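Local coordinates for esterase (PDB 3DOH), which probably hydrolyses carboxylic esters, as a thermostable alpha/beta-hydrolase that also carries an immunoglobulin-like domain, at residues A[103-108]-A[134-139]; A[20-25]-A[54-59]. One frame throughout, in Å; residues are numbered along the deposited sequence.

Contact 1: A[103-108]-A[134-139]; sequences NTRMKL and TDEKHL. With SO4 (sulfate ion), chain F; SO4 (sulfate ion), chain G.
Arg105 reaches from the loop between strands 80-85 and 110-114 to Glu136 on strand 129-139, at the surface of the immunoglobulin-like domain. The backbones stay well apart, Leu108 CA and Glu136 CA being 8.5 Å from each other, and side chains close the interval. The first to do so is Arg105. Its CG lies anti to the backbone N (chi1 -151°) and the chain bends at chi3, which brings the guanidinium to the carboxylate edge-on. The planes of the two groups are 35° apart, and NH2 donates to the syn lone pair of Glu136 OE1 at 2.7 Å; the hydrogen bond within this salt bridge is bent, with an N-H...O angle of 130°. The other terminal nitrogen, NH1, is committed to a second salt bridge with Glu20 on strand 19-29. Further along the loop, Leu108 lays its aliphatic chain beside the same carboxylate, with CB 3.4 Å from Glu136 OE2 and CD1 3.7 Å from OE1. Within the strand, His138 supplies a second grip on OE1: its NE2 donates at 2.7 Å, in the ring plane, to the anti lone pair. With an alanine in place of Glu136, Arg105 NH2 would probably lose its carboxylate here, and His138 NE2 the acceptor that holds its ring. Tyr191 meets the His138 ring edge-to-face. With a carboxylate oxygen at NE2 and a sulfate oxygen at the other nitrogen, a protonated, charged ring is plausible; His138 ND1 ends on sulfate O4 (chain G) 2.6 Å away.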
# COMPACT_ATOMS: atom_id res chain seq x y z
N ASN A 103 19.84 -29.04 -14.38
CA ASN A 103 18.96 -28.88 -13.22
C ASN A 103 18.84 -30.17 -12.42
O ASN A 103 19.02 -31.27 -12.95
CB ASN A 103 17.57 -28.41 -13.67
CG ASN A 103 17.62 -27.12 -14.45
OD1 ASN A 103 18.67 -26.48 -14.56
ND2 ASN A 103 16.48 -26.71 -15.00
N THR A 104 18.54 -30.03 -11.13
CA THR A 104 18.40 -31.18 -10.24
C THR A 104 17.15 -31.06 -9.38
O THR A 104 16.80 -29.98 -8.91
CB THR A 104 19.63 -31.34 -9.33
OG1 THR A 104 19.37 -32.37 -8.36
CG2 THR A 104 19.93 -30.04 -8.62
N ARG A 105 16.47 -32.19 -9.17
CA ARG A 105 15.31 -32.23 -8.28
C ARG A 105 15.71 -32.68 -6.88
O ARG A 105 15.74 -33.88 -6.59
CB ARG A 105 14.24 -33.16 -8.85
CG ARG A 105 12.82 -32.78 -8.45
CD ARG A 105 11.85 -33.91 -8.74
NE ARG A 105 11.47 -34.64 -7.53
CZ ARG A 105 10.23 -34.73 -7.06
NH1 ARG A 105 9.23 -34.15 -7.72
NH2 ARG A 105 9.98 -35.41 -5.95
N MET A 106 16.02 -31.72 -6.02
CA MET A 106 15.57 -31.75 -4.64
C MET A 106 14.77 -33.02 -4.35
O MET A 106 13.62 -33.15 -4.78
CB MET A 106 14.73 -30.51 -4.31
CG MET A 106 15.27 -29.68 -3.16
SD MET A 106 14.51 -28.05 -3.07
CE MET A 106 14.22 -27.91 -1.31
N LYS A 107 15.38 -33.94 -3.62
CA LYS A 107 14.66 -34.74 -2.63
C LYS A 107 13.74 -33.87 -1.78
O LYS A 107 14.16 -32.86 -1.23
CB LYS A 107 15.63 -35.50 -1.74
CG LYS A 107 16.65 -34.62 -1.04
CD LYS A 107 18.02 -35.29 -0.98
CE LYS A 107 18.44 -35.80 -2.34
NZ LYS A 107 18.14 -37.25 -2.51
N LEU A 108 12.47 -34.28 -1.68
CA LEU A 108 11.44 -33.44 -1.04
C LEU A 108 11.35 -33.67 0.45
O LEU A 108 11.32 -34.80 0.89
CB LEU A 108 10.06 -33.64 -1.68
CG LEU A 108 9.93 -33.01 -3.06
CD1 LEU A 108 8.57 -33.34 -3.69
CD2 LEU A 108 10.16 -31.50 -2.91
N THR A 134 5.08 -38.91 4.25
CA THR A 134 5.28 -40.35 4.13
C THR A 134 5.07 -40.87 2.70
O THR A 134 4.99 -42.07 2.48
CB THR A 134 4.36 -41.13 5.09
OG1 THR A 134 4.99 -41.22 6.38
CG2 THR A 134 4.10 -42.53 4.56
N ASP A 135 4.97 -39.95 1.75
CA ASP A 135 4.47 -40.31 0.43
C ASP A 135 4.49 -39.08 -0.45
O ASP A 135 4.11 -37.99 -0.01
CB ASP A 135 3.05 -40.87 0.53
CG ASP A 135 3.03 -42.38 0.68
OD1 ASP A 135 3.08 -43.08 -0.35
OD2 ASP A 135 2.96 -42.86 1.83
N GLU A 136 4.92 -39.25 -1.69
CA GLU A 136 4.63 -38.26 -2.69
C GLU A 136 3.51 -38.89 -3.54
O GLU A 136 3.28 -40.08 -3.44
CB GLU A 136 5.90 -37.95 -3.50
CG GLU A 136 7.13 -37.64 -2.61
CD GLU A 136 8.32 -37.06 -3.39
OE1 GLU A 136 8.20 -36.86 -4.61
OE2 GLU A 136 9.38 -36.79 -2.80
N LYS A 137 2.78 -38.10 -4.31
CA LYS A 137 1.84 -38.60 -5.35
C LYS A 137 2.07 -37.61 -6.48
O LYS A 137 1.88 -36.41 -6.26
CB LYS A 137 0.37 -38.47 -4.86
CG LYS A 137 -0.65 -39.45 -5.41
CD LYS A 137 -1.36 -38.94 -6.66
CE LYS A 137 -2.59 -39.84 -7.06
NZ LYS A 137 -2.26 -41.02 -7.99
N HIS A 138 2.48 -38.10 -7.64
CA HIS A 138 2.88 -37.23 -8.74
C HIS A 138 1.81 -37.18 -9.83
O HIS A 138 1.74 -38.06 -10.69
CB HIS A 138 4.21 -37.69 -9.34
CG HIS A 138 5.30 -37.86 -8.32
ND1 HIS A 138 6.05 -39.01 -8.23
CD2 HIS A 138 5.76 -37.03 -7.36
CE1 HIS A 138 6.93 -38.88 -7.25
NE2 HIS A 138 6.77 -37.69 -6.70
N LEU A 139 0.97 -36.15 -9.78
CA LEU A 139 -0.32 -36.18 -10.47
C LEU A 139 -0.13 -36.03 -11.98
O LEU A 139 0.01 -34.92 -12.49
CB LEU A 139 -1.23 -35.07 -9.94
CG LEU A 139 -2.11 -35.43 -8.74
CD1 LEU A 139 -2.97 -34.25 -8.33
CD2 LEU A 139 -2.97 -36.65 -9.05
S SO4 F . -3.43 -38.90 -11.79
O1 SO4 F . -2.55 -39.39 -10.73
O2 SO4 F . -4.78 -38.72 -11.31
O3 SO4 F . -3.49 -39.85 -12.88
O4 SO4 F . -2.94 -37.64 -12.34
S SO4 G . 6.28 -41.89 -10.40
O1 SO4 G . 7.59 -41.38 -10.80
O2 SO4 G . 6.49 -42.71 -9.20
O3 SO4 G . 5.67 -42.68 -11.47
O4 SO4 G . 5.39 -40.77 -10.08

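Contact 2: A[20-25]-A[54-59]. With SO4 (sulfate ion), chain E.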
# COMPACT_ATOMS: atom_id res chain seq x y z
N GLU A 20 7.40 -28.64 -11.98
CA GLU A 20 6.64 -29.40 -11.01
C GLU A 20 6.72 -28.77 -9.63
O GLU A 20 7.81 -28.44 -9.14
CB GLU A 20 7.14 -30.85 -10.95
CG GLU A 20 6.51 -31.68 -9.85
CD GLU A 20 7.38 -32.85 -9.44
OE1 GLU A 20 8.63 -32.71 -9.47
OE2 GLU A 20 6.83 -33.91 -9.07
N LYS A 21 5.57 -28.60 -9.00
CA LYS A 21 5.47 -27.94 -7.72
C LYS A 21 4.65 -28.85 -6.83
O LYS A 21 3.78 -29.58 -7.31
CB LYS A 21 4.72 -26.62 -7.80
CG LYS A 21 5.22 -25.48 -8.74
CD LYS A 21 4.33 -24.24 -8.49
CE LYS A 21 4.76 -23.03 -9.26
NZ LYS A 21 6.07 -22.53 -8.79
N VAL A 22 4.92 -28.77 -5.54
CA VAL A 22 4.04 -29.38 -4.55
C VAL A 22 2.85 -28.42 -4.35
O VAL A 22 3.02 -27.30 -3.83
CB VAL A 22 4.74 -29.56 -3.18
CG1 VAL A 22 3.88 -30.38 -2.29
CG2 VAL A 22 6.07 -30.23 -3.33
N CYS A 23 1.65 -28.88 -4.73
CA CYS A 23 0.44 -28.07 -4.73
C CYS A 23 -0.51 -28.48 -3.61
O CYS A 23 -1.37 -27.70 -3.21
CB CYS A 23 -0.26 -28.16 -6.08
SG CYS A 23 -0.89 -29.79 -6.45
N ALA A 24 -0.37 -29.69 -3.10
CA ALA A 24 -1.23 -30.03 -1.98
C ALA A 24 -0.58 -31.03 -1.04
O ALA A 24 0.40 -31.68 -1.38
CB ALA A 24 -2.57 -30.50 -2.46
N VAL A 25 -1.10 -31.09 0.17
CA VAL A 25 -0.71 -32.08 1.13
C VAL A 25 -2.02 -32.74 1.54
O VAL A 25 -2.98 -32.06 1.91
CB VAL A 25 -0.00 -31.42 2.33
CG1 VAL A 25 -0.05 -32.32 3.52
CG2 VAL A 25 1.43 -31.07 1.98
N SER A 54 10.76 -23.11 5.47
CA SER A 54 9.91 -21.98 5.26
C SER A 54 8.45 -22.47 5.09
O SER A 54 8.22 -23.65 4.77
CB SER A 54 10.48 -21.13 4.13
OG SER A 54 10.31 -21.74 2.87
N SER A 55 7.48 -21.59 5.35
CA SER A 55 6.05 -21.99 5.29
C SER A 55 5.56 -22.06 3.87
O SER A 55 5.98 -21.27 3.01
CB SER A 55 5.10 -21.03 6.01
OG SER A 55 5.60 -20.57 7.24
N ARG A 56 4.67 -23.01 3.64
CA ARG A 56 3.85 -23.02 2.44
C ARG A 56 2.56 -22.40 2.90
O ARG A 56 2.10 -22.67 4.03
CB ARG A 56 3.64 -24.44 1.92
CG ARG A 56 4.89 -25.05 1.27
CD ARG A 56 5.40 -24.18 0.12
NE ARG A 56 4.33 -23.92 -0.84
CZ ARG A 56 3.95 -24.77 -1.80
NH1 ARG A 56 4.55 -25.96 -1.94
NH2 ARG A 56 2.94 -24.43 -2.63
N THR A 57 1.99 -21.55 2.05
CA THR A 57 0.75 -20.96 2.45
C THR A 57 -0.45 -21.79 2.03
O THR A 57 -0.67 -22.00 0.83
CB THR A 57 0.60 -19.47 2.09
OG1 THR A 57 -0.67 -19.30 1.48
CG2 THR A 57 1.71 -18.91 1.20
N ILE A 58 -1.20 -22.28 3.04
CA ILE A 58 -2.40 -23.12 2.84
C ILE A 58 -3.60 -22.26 2.38
O ILE A 58 -4.09 -21.45 3.13
CB ILE A 58 -2.76 -23.93 4.12
CG1 ILE A 58 -1.58 -24.79 4.56
CG2 ILE A 58 -3.89 -24.85 3.85
CD1 ILE A 58 -1.46 -25.01 6.07
N THR A 59 -4.07 -22.42 1.16
CA THR A 59 -5.11 -21.52 0.66
C THR A 59 -6.57 -21.99 0.87
O THR A 59 -7.47 -21.15 1.01
CB THR A 59 -4.88 -21.17 -0.83
OG1 THR A 59 -4.68 -22.38 -1.56
CG2 THR A 59 -3.66 -20.33 -0.99
S SO4 E . 8.36 -18.35 7.19
O1 SO4 E . 8.55 -19.78 7.46
O2 SO4 E . 6.97 -17.95 7.51
O3 SO4 E . 8.70 -18.14 5.79
O4 SO4 E . 9.29 -17.57 7.98
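Val22 and Arg56 lie in extended backbone on strands 19-29 and 53-64, which flank strand 80-85 in the sheet order, and their CA atoms stand 9.5 Å apart, so a side chain rather than strand pairing must join them. That side chain belongs to Arg56. Folded at chi2 (-57°) and chi3 (-54°), it presents the end of its guanidinium to the carbonyl of Val22. Both terminal nitrogens donate to the one oxygen: NH1 lies 2.8 Å from Val22 O, and NH2 lies 3.1 Å from the same atom. The oxygen sits close to the guanidinium plane for both bonds. NH2 lies nearly on the line of C=O, whereas NH1 stands off that line and is tilted from the carbonyl plane, yet NH1 makes the straighter N-H...O bond (153°). Val22 CB rests against NH1 at 3.8 Å.

In the immunoglobulin-like domain this buried cation has several partners: NE forms a salt bridge with Asp89, NH2 also reaches Ser86 O, and NH1 is hydrogen-bonded to Tyr110 OH. The charge thus has a carboxylate mate, while Val22 O adds a backbone anchor. Immediately after Val22, strand 19-29 carries a classic beta bulge, Cys23 and Ala24 both facing Ile12 of strand 8-16. Next to Arg56 on the other strand, Ser55 turns to a sulfate probably taken up from the crystallisation liquor, its backbone N donating to O1 (chain E) at 3.0 Å.

Contacts 1 and 2 have centres 13 Å apart and reach the same sheet of the immunoglobulin-like domain, on the same side of the chain's centre. They follow in series: 20-25 meets 54-59 before the chain arrives at 103-108 and then 134-139. Strand 19-29 is where they join. Its Glu20 reaches into contact 1, and its Val22 touches Leu108, with Val22 CG2 and Leu108 CD1 4.0 Å apart. Contact 2 is buried, contact 1 at the surface. Tyr191, which belongs to the alpha/beta-hydrolase part of the chain, is hydrogen-bonded through OH to Glu20 OE2, consistent with this end of the sheet meeting the hydrolase part.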